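Local coordinates for protein galactonate dehydratase (Zobellia galactanivorans, PDB 5OLC) that belongs to the enolase superfamily, pairing an N-terminal domain of the mandelate racemase/muconate lactonizing type with a C-terminal domain of TIM-barrel kind, at residues W226-V231 against I273-I278; R241-Q244 against P249-G252. All coordinates share one frame; numbering follows the deposited sequence.

Interaction 1. Residues W226-V231 against I273-I278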
loop_
_atom_site.group_PDB
_atom_site.type_symbol
_atom_site.label_atom_id
_atom_site.label_comp_id
_atom_site.label_asym_id
_atom_site.label_seq_id
_atom_site.Cartn_x
_atom_site.Cartn_y
_atom_site.Cartn_z
ATOM N N TRP A 226 -29.529 -7.922 6.424
ATOM C CA TRP A 226 -28.608 -6.971 5.800
ATOM C C TRP A 226 -29.062 -5.508 5.946
ATOM O O TRP A 226 -30.245 -5.237 6.159
ATOM C CB TRP A 226 -28.242 -7.311 4.324
ATOM C CG TRP A 226 -29.247 -6.946 3.278
ATOM C CD1 TRP A 226 -29.601 -5.693 2.879
ATOM C CD2 TRP A 226 -29.910 -7.851 2.388
ATOM N NE1 TRP A 226 -30.506 -5.762 1.850
ATOM C CE2 TRP A 226 -30.724 -7.078 1.534
ATOM C CE3 TRP A 226 -29.957 -9.251 2.276
ATOM C CZ2 TRP A 226 -31.557 -7.654 0.567
ATOM C CZ3 TRP A 226 -30.771 -9.821 1.310
ATOM C CH2 TRP A 226 -31.549 -9.026 0.460
ATOM N N PHE A 227 -28.095 -4.575 5.811
ATOM C CA PHE A 227 -28.312 -3.141 5.847
ATOM C C PHE A 227 -28.029 -2.584 4.447
ATOM O O PHE A 227 -26.880 -2.567 3.991
ATOM C CB PHE A 227 -27.453 -2.475 6.944
ATOM C CG PHE A 227 -27.774 -1.038 7.321
ATOM C CD1 PHE A 227 -28.804 -0.345 6.690
ATOM C CD2 PHE A 227 -27.032 -0.376 8.296
ATOM C CE1 PHE A 227 -29.087 0.974 7.027
ATOM C CE2 PHE A 227 -27.323 0.947 8.641
ATOM C CZ PHE A 227 -28.342 1.614 7.998
ATOM N N GLU A 228 -29.113 -2.169 3.762
ATOM C CA GLU A 228 -29.113 -1.624 2.405
ATOM C C GLU A 228 -28.861 -0.127 2.393
ATOM O O GLU A 228 -29.449 0.608 3.190
ATOM C CB GLU A 228 -30.418 -1.975 1.671
ATOM C CG GLU A 228 -30.256 -2.044 0.161
ATOM C CD GLU A 228 -31.508 -2.406 -0.614
ATOM O OE1 GLU A 228 -31.975 -3.559 -0.480
ATOM O OE2 GLU A 228 -31.996 -1.554 -1.392
ATOM N N GLU A 229 -27.968 0.305 1.479
ATOM C CA GLU A 229 -27.527 1.690 1.274
ATOM C C GLU A 229 -27.374 2.472 2.629
ATOM O O GLU A 229 -28.074 3.468 2.840
ATOM C CB GLU A 229 -28.455 2.394 0.254
ATOM C CG GLU A 229 -28.306 1.888 -1.173
ATOM C CD GLU A 229 -27.200 2.513 -2.006
ATOM O OE1 GLU A 229 -27.301 3.722 -2.320
ATOM O OE2 GLU A 229 -26.277 1.774 -2.418
ATOM N N PRO A 230 -26.515 1.999 3.577
ATOM C CA PRO A 230 -26.413 2.670 4.892
ATOM C C PRO A 230 -25.888 4.107 4.897
ATOM O O PRO A 230 -26.327 4.902 5.724
ATOM C CB PRO A 230 -25.491 1.745 5.679
ATOM C CG PRO A 230 -24.679 1.058 4.641
ATOM C CD PRO A 230 -25.633 0.816 3.530
ATOM N N VAL A 231 -24.923 4.421 4.021
ATOM C CA VAL A 231 -24.346 5.762 3.879
ATOM C C VAL A 231 -24.382 6.179 2.396
ATOM O O VAL A 231 -24.891 5.423 1.561
ATOM C CB VAL A 231 -22.932 5.924 4.514
ATOM C CG1 VAL A 231 -22.950 5.673 6.024
ATOM C CG2 VAL A 231 -21.888 5.052 3.813
ATOM N N ILE A 273 -23.005 -7.702 -0.092
ATOM C CA ILE A 273 -23.976 -7.940 -1.183
ATOM C C ILE A 273 -23.981 -6.753 -2.133
ATOM O O ILE A 273 -24.207 -5.624 -1.688
ATOM C CB ILE A 273 -25.427 -8.159 -0.648
ATOM C CG1 ILE A 273 -25.523 -9.250 0.424
ATOM C CG2 ILE A 273 -26.399 -8.421 -1.781
ATOM C CD1 ILE A 273 -25.956 -8.751 1.709
ATOM N N ALA A 274 -23.796 -7.006 -3.442
ATOM C CA ALA A 274 -23.834 -5.966 -4.474
ATOM C C ALA A 274 -25.241 -5.934 -5.065
ATOM O O ALA A 274 -25.772 -6.987 -5.417
ATOM C CB ALA A 274 -22.813 -6.261 -5.556
ATOM N N GLN A 275 -25.864 -4.743 -5.145
ATOM C CA GLN A 275 -27.237 -4.634 -5.622
ATOM C C GLN A 275 -27.377 -3.779 -6.887
ATOM O O GLN A 275 -27.983 -2.708 -6.815
ATOM C CB GLN A 275 -28.186 -4.156 -4.491
ATOM C CG GLN A 275 -28.222 -5.098 -3.294
ATOM C CD GLN A 275 -29.484 -5.063 -2.471
ATOM O OE1 GLN A 275 -29.436 -5.032 -1.239
ATOM N NE2 GLN A 275 -30.640 -5.187 -3.113
ATOM N N PRO A 276 -26.886 -4.225 -8.074
ATOM C CA PRO A 276 -27.101 -3.412 -9.292
ATOM C C PRO A 276 -28.545 -3.510 -9.788
ATOM O O PRO A 276 -29.152 -4.581 -9.691
ATOM C CB PRO A 276 -26.133 -4.012 -10.328
ATOM C CG PRO A 276 -25.555 -5.221 -9.708
ATOM C CD PRO A 276 -26.191 -5.488 -8.387
ATOM N N ASP A 277 -29.102 -2.406 -10.304
ATOM C CA ASP A 277 -30.439 -2.446 -10.883
ATOM C C ASP A 277 -30.232 -2.656 -12.381
ATOM O O ASP A 277 -29.505 -1.883 -13.021
ATOM C CB ASP A 277 -31.233 -1.156 -10.598
ATOM C CG ASP A 277 -32.716 -1.238 -10.943
ATOM O OD1 ASP A 277 -33.044 -1.387 -12.148
ATOM O OD2 ASP A 277 -33.550 -1.118 -10.014
ATOM N N ILE A 278 -30.836 -3.724 -12.933
ATOM C CA ILE A 278 -30.691 -4.095 -14.348
ATOM C C ILE A 278 -31.040 -2.923 -15.255
ATOM O O ILE A 278 -30.250 -2.580 -16.128
ATOM C CB ILE A 278 -31.459 -5.407 -14.687
ATOM C CG1 ILE A 278 -30.854 -6.620 -13.916
ATOM C CG2 ILE A 278 -31.462 -5.690 -16.180
ATOM C CD1 ILE A 278 -31.836 -7.508 -13.198
#

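Interaction 2. Residues R241-Q244 against P249-G252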
loop_
_atom_site.group_PDB
_atom_site.type_symbol
_atom_site.label_atom_id
_atom_site.label_comp_id
_atom_site.label_asym_id
_atom_site.label_seq_id
_atom_site.Cartn_x
_atom_site.Cartn_y
_atom_site.Cartn_z
ATOM N N ARG A 241 -15.674 0.805 6.832
ATOM C CA ARG A 241 -15.595 0.982 8.293
ATOM C C ARG A 241 -16.823 0.359 8.978
ATOM O O ARG A 241 -16.680 -0.350 9.973
ATOM C CB ARG A 241 -15.516 2.478 8.661
ATOM C CG ARG A 241 -14.130 3.142 8.660
ATOM C CD ARG A 241 -14.125 4.504 9.387
ATOM N NE ARG A 241 -15.227 5.387 8.968
ATOM C CZ ARG A 241 -15.120 6.401 8.112
ATOM N NH1 ARG A 241 -13.942 6.709 7.578
ATOM N NH2 ARG A 241 -16.188 7.123 7.791
ATOM N N LEU A 242 -18.023 0.624 8.434
ATOM C CA LEU A 242 -19.293 0.124 8.959
ATOM C C LEU A 242 -19.312 -1.396 8.969
ATOM O O LEU A 242 -19.730 -1.998 9.961
ATOM C CB LEU A 242 -20.467 0.685 8.150
ATOM C CG LEU A 242 -21.858 0.442 8.705
ATOM C CD1 LEU A 242 -22.024 1.030 10.073
ATOM C CD2 LEU A 242 -22.865 1.050 7.837
ATOM N N ARG A 243 -18.802 -2.004 7.884
ATOM C CA ARG A 243 -18.669 -3.449 7.704
ATOM C C ARG A 243 -17.762 -4.031 8.806
ATOM O O ARG A 243 -18.052 -5.103 9.341
ATOM C CB ARG A 243 -18.056 -3.715 6.322
ATOM C CG ARG A 243 -18.621 -4.917 5.600
ATOM C CD ARG A 243 -17.809 -5.178 4.363
ATOM N NE ARG A 243 -17.960 -6.555 3.901
ATOM C CZ ARG A 243 -17.212 -7.092 2.947
ATOM N NH1 ARG A 243 -16.249 -6.384 2.374
ATOM N NH2 ARG A 243 -17.416 -8.348 2.563
ATOM N N GLN A 244 -16.685 -3.294 9.160
ATOM C CA GLN A 244 -15.700 -3.665 10.184
ATOM C C GLN A 244 -16.260 -3.540 11.599
ATOM O O GLN A 244 -15.857 -4.304 12.470
ATOM C CB GLN A 244 -14.419 -2.812 10.049
ATOM C CG GLN A 244 -13.553 -3.181 8.841
ATOM C CD GLN A 244 -12.435 -2.211 8.495
ATOM O OE1 GLN A 244 -12.375 -1.068 8.969
ATOM N NE2 GLN A 244 -11.535 -2.648 7.622
ATOM N N PRO A 249 -24.679 -7.742 7.666
ATOM C CA PRO A 249 -24.072 -7.586 6.329
ATOM C C PRO A 249 -24.470 -6.293 5.629
ATOM O O PRO A 249 -25.599 -5.837 5.776
ATOM C CB PRO A 249 -24.550 -8.823 5.574
ATOM C CG PRO A 249 -24.893 -9.793 6.631
ATOM C CD PRO A 249 -25.475 -8.976 7.734
ATOM N N ILE A 250 -23.510 -5.671 4.930
ATOM C CA ILE A 250 -23.675 -4.370 4.273
ATOM C C ILE A 250 -23.968 -4.524 2.786
ATOM O O ILE A 250 -23.198 -5.151 2.058
ATOM C CB ILE A 250 -22.453 -3.441 4.576
ATOM C CG1 ILE A 250 -22.183 -3.289 6.112
ATOM C CG2 ILE A 250 -22.550 -2.083 3.878
ATOM C CD1 ILE A 250 -23.335 -2.714 7.035
ATOM N N SER A 251 -25.110 -3.965 2.361
ATOM C CA SER A 251 -25.607 -3.967 0.986
ATOM C C SER A 251 -25.417 -2.607 0.362
ATOM O O SER A 251 -25.492 -1.597 1.066
ATOM C CB SER A 251 -27.091 -4.290 0.965
ATOM O OG SER A 251 -27.319 -5.626 0.561
ATOM N N GLY A 252 -25.220 -2.584 -0.953
ATOM C CA GLY A 252 -25.046 -1.336 -1.686
ATOM C C GLY A 252 -24.727 -1.517 -3.147
ATOM O O GLY A 252 -24.291 -2.588 -3.564
#

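Interaction 1. Residues W226-V231 against I273-I278
W226 and I273 meet through their apolar parts, with CB of W226 3.8 Å from CD1 of I273. That methyl lies obliquely to the indole, 4.1 Å from CG, CD2 and CE3 of W226, and the two side chains cross at about a right angle. The ring is placed there by a chi1 of 79°, which sets CG of W226 between its own backbone N and carbonyl carbon. Further along, the amide of Q275 comes up to the NE1 side of the indole, its plane 87° from that of the ring. The same amide adjoins the carboxylate of E228, CD of Q275 lying 3.5 Å from OE1 of E228; these side chains also cross nearly at right angles, with the carboxylate and amide planes 72° apart. A long, flexible glutamine suits this place between an indole and an acid.

In the next shell, S251 on the intervening strand touches W226, E228 and I273. K172 makes a salt bridge to OE2 of E228, and Y140 meets W226 edge-to-face. All four touching residues are buried, as expected inside a parallel barrel. E228 closes strand 224-228 and Q275 directly follows strand 273-274, so both lie at the barrel's C-terminal end, where enolase-superfamily members carry their active sites.

Interaction 2. Residues R241-Q244 against P249-G252
The apolar contacts centre on I250, whose side chain bridges two successive residues of the helix. Its CD1 meets the branch point of L242, 3.9 Å from CG of L242, and lies equally far from CD2 of L242; the two side chains cross at about a right angle. Its CG1 turns to R243 instead, at 3.9 Å from CA of R243 and at the same distance from CG of R243. With CG anti to its backbone N (chi1 -170°), L242 presents its branched end to the isoleucine. Two branched aliphatic residues fit a buried helix-sheet interface, and the long arginine lends its methylene base to it while its charge reaches beyond.

No hydrogen bond links the two segments directly, and the polar ends find partners elsewhere. The extended chain of R243 takes its guanidinium to salt bridges with D269 and D272. D272 also accepts a hydrogen bond from the backbone N of I250, so one carboxylate is shared by helix and strand. R241 forms a salt bridge with D269 of a neighbouring subunit.

Here an outer helix packs on the strand that follows it, as in the beta-alpha-beta unit from which TIM-type barrels are built.

In the fold
From the N terminus, the chain enters this region on strand 224-228, turns out through helix 236-245 and returns on strand 250-252; helix 258-267 then leads to strand 273-274. Interaction 2 closes a short loop, with four residues between its segments. Interaction 1 closes a longer one of 41 residues that encloses all of interaction 2, so the two nest and do not cross. Strand 250-252 lies between the strands of interaction 1, and probable hydrogen bonds, from F227 N to P249 O and from S251 N to F227 O, join the two contacts. Interaction 1 therefore ties alternate strands across the barrel's inside, while interaction 2 fastens a helix to its outside.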